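PDB 5K3H: acyl-coenzyme A oxidase acox-1.1 from Caenorhabditis elegans, which catalyses the FAD-dependent desaturation of acyl-CoAs to (2E)-enoyl-CoAs with release of hydrogen peroxide, the first step of peroxisomal beta-oxidation. Local coordinates for residues 495-500 / 585-590. Residues are numbered along the deposited sequence; the frame is centred on the assembly and turned at random.
Sequences FQHIAK and DGFMSS
The imidazole of His497 lies flat on the phenyl ring of Phe587: the ring centroids are 3.7 Å apart and the planes differ by only 9°, which defines a face-to-face stack. Overlap is close throughout, with CD2 of His497 3.4 Å from CG of Phe587, and ND1 of His497 above the CE1 side of the same ring. The stem of the histidine takes part too, since its CB sits over the face of the phenyl ring, 4.1 Å from the centroid, a CH-pi contact. With CG anti to the backbone N (chi1 176°), His497 reaches out from the helix and lays its ring over that of Phe587, bringing NE2 to Asp585. At the imidazole edge, NE2 of His497 donates to OD2 of Asp585 over 2.7 Å; the bond is nearly straight at 171°, in the imidazole plane, and uses the syn lone pair of the carboxylate. The other oxygen, OD1 of Asp585, accepts from the backbone N of Phe587 at 3.1 Å, the N coming from above the carboxylate plane, and closes an Asx turn, so a single carboxylate both orients the histidine and shapes the loop that presents the phenyl ring. This His-carboxylate pair joins helix 489-515 to the link between helices 579-584 and 590-616 in the all-helical C-terminal region of the oxidase, with Asp585 about 7 Å, side chain to side chain, from the ATP-binding Tyr581. Replacing the imidazole by the methyl of an alanine here is likely to leave one face of Phe587 without its stacking partner and Asp585 OD2 without its N-H donor. OG of Ser474 hydrogen-bonds ND1 of His497, helping to fix the ring's rotation. Between the segments the contact is looser at partly exposed Asp585, with 20 Å² covered by 495-500 against 81 Å² of His497 covered by 585-590; the turn continues into exposed Gly586.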
loop_
_atom_site.group_PDB
_atom_site.type_symbol
_atom_site.label_atom_id
_atom_site.label_comp_id
_atom_site.label_asym_id
_atom_site.label_seq_id
_atom_site.Cartn_x
_atom_site.Cartn_y
_atom_site.Cartn_z
ATOM N N PHE B 495 26.719 2.878 -11.306
ATOM C CA PHE B 495 25.794 3.713 -10.529
ATOM C C PHE B 495 26.345 5.127 -10.334
ATOM O O PHE B 495 25.592 6.109 -10.345
ATOM C CB PHE B 495 25.515 3.091 -9.155
ATOM C CG PHE B 495 24.662 1.856 -9.196
ATOM C CD1 PHE B 495 23.359 1.920 -9.642
ATOM C CD2 PHE B 495 25.156 0.647 -8.760
ATOM C CE1 PHE B 495 22.570 0.820 -9.666
ATOM C CE2 PHE B 495 24.372 -0.490 -8.790
ATOM C CZ PHE B 495 23.077 -0.406 -9.236
ATOM N N GLN B 496 27.652 5.248 -10.112
ATOM C CA GLN B 496 28.234 6.577 -9.979
ATOM C C GLN B 496 28.033 7.378 -11.258
ATOM O O GLN B 496 27.641 8.551 -11.215
ATOM C CB GLN B 496 29.718 6.459 -9.612
ATOM C CG GLN B 496 29.929 6.096 -8.159
ATOM C CD GLN B 496 31.397 5.871 -7.770
ATOM O OE1 GLN B 496 32.254 5.675 -8.626
ATOM N NE2 GLN B 496 31.674 5.855 -6.460
ATOM N N HIS B 497 28.226 6.735 -12.410
ATOM C CA HIS B 497 28.045 7.418 -13.684
ATOM C C HIS B 497 26.612 7.914 -13.861
ATOM O O HIS B 497 26.398 9.083 -14.205
ATOM C CB HIS B 497 28.439 6.503 -14.842
ATOM C CG HIS B 497 28.186 7.118 -16.180
ATOM N ND1 HIS B 497 29.063 8.003 -16.775
ATOM C CD2 HIS B 497 27.114 7.036 -17.006
ATOM C CE1 HIS B 497 28.561 8.403 -17.929
ATOM N NE2 HIS B 497 27.380 7.834 -18.090
ATOM N N ILE B 498 25.607 7.053 -13.651
ATOM C CA ILE B 498 24.252 7.505 -13.958
ATOM C C ILE B 498 23.799 8.560 -12.950
ATOM O O ILE B 498 23.124 9.521 -13.331
ATOM C CB ILE B 498 23.239 6.339 -14.082
ATOM C CG1 ILE B 498 22.801 5.804 -12.741
ATOM C CG2 ILE B 498 23.755 5.178 -14.951
ATOM C CD1 ILE B 498 22.100 4.461 -12.893
ATOM N N ALA B 499 24.198 8.441 -11.670
ATOM C CA ALA B 499 23.834 9.467 -10.693
ATOM C C ALA B 499 24.482 10.815 -11.021
ATOM O O ALA B 499 23.832 11.865 -10.913
ATOM C CB ALA B 499 24.206 9.018 -9.278
ATOM N N LYS B 500 25.764 10.818 -11.402
ATOM C CA LYS B 500 26.385 12.058 -11.864
ATOM C C LYS B 500 25.683 12.598 -13.109
ATOM O O LYS B 500 25.366 13.794 -13.190
ATOM C CB LYS B 500 27.866 11.843 -12.162
ATOM C CG LYS B 500 28.536 13.061 -12.828
ATOM C CD LYS B 500 29.995 12.781 -13.170
ATOM C CE LYS B 500 30.084 11.703 -14.268
ATOM N NZ LYS B 500 31.480 11.266 -14.566
ATOM N N ASP B 585 22.604 7.435 -22.664
ATOM C CA ASP B 585 23.788 7.970 -23.306
ATOM C C ASP B 585 24.668 6.884 -23.930
ATOM O O ASP B 585 25.818 7.163 -24.279
ATOM C CB ASP B 585 24.606 8.740 -22.282
ATOM C CG ASP B 585 25.032 7.872 -21.122
ATOM O OD1 ASP B 585 24.486 6.766 -20.967
ATOM O OD2 ASP B 585 25.945 8.271 -20.375
ATOM N N GLY B 586 24.144 5.671 -24.108
ATOM C CA GLY B 586 24.952 4.554 -24.559
ATOM C C GLY B 586 26.004 4.056 -23.587
ATOM O O GLY B 586 26.900 3.307 -23.983
ATOM N N PHE B 587 25.916 4.421 -22.311
ATOM C CA PHE B 587 26.907 3.937 -21.353
ATOM C C PHE B 587 26.819 2.422 -21.194
ATOM O O PHE B 587 27.831 1.768 -20.916
ATOM C CB PHE B 587 26.753 4.650 -20.008
ATOM C CG PHE B 587 27.938 4.477 -19.101
ATOM C CD1 PHE B 587 29.117 5.187 -19.347
ATOM C CD2 PHE B 587 27.899 3.606 -18.008
ATOM C CE1 PHE B 587 30.231 5.043 -18.521
ATOM C CE2 PHE B 587 29.024 3.454 -17.175
ATOM C CZ PHE B 587 30.183 4.170 -17.435
ATOM N N MET B 588 25.612 1.857 -21.270
ATOM C CA MET B 588 25.402 0.407 -21.345
ATOM C C MET B 588 24.774 0.012 -22.681
ATOM O O MET B 588 23.949 0.736 -23.250
ATOM C CB MET B 588 24.497 -0.109 -20.210
ATOM C CG MET B 588 25.219 -0.459 -18.924
ATOM S SD MET B 588 24.201 -1.160 -17.572
ATOM C CE MET B 588 23.694 -2.765 -18.166
ATOM N N SER B 589 25.139 -1.170 -23.150
ATOM C CA SER B 589 24.535 -1.758 -24.335
ATOM C C SER B 589 23.406 -2.707 -23.940
ATOM O O SER B 589 23.265 -3.120 -22.782
ATOM C CB SER B 589 25.573 -2.529 -25.133
ATOM O OG SER B 589 26.123 -3.540 -24.293
ATOM N N SER B 590 22.601 -3.060 -24.942
ATOM C CA SER B 590 21.582 -4.084 -24.760
ATOM C C SER B 590 22.202 -5.399 -24.293
ATOM O O SER B 590 21.617 -6.117 -23.473
ATOM C CB SER B 590 20.809 -4.272 -26.065
ATOM O OG SER B 590 19.813 -5.275 -25.927
#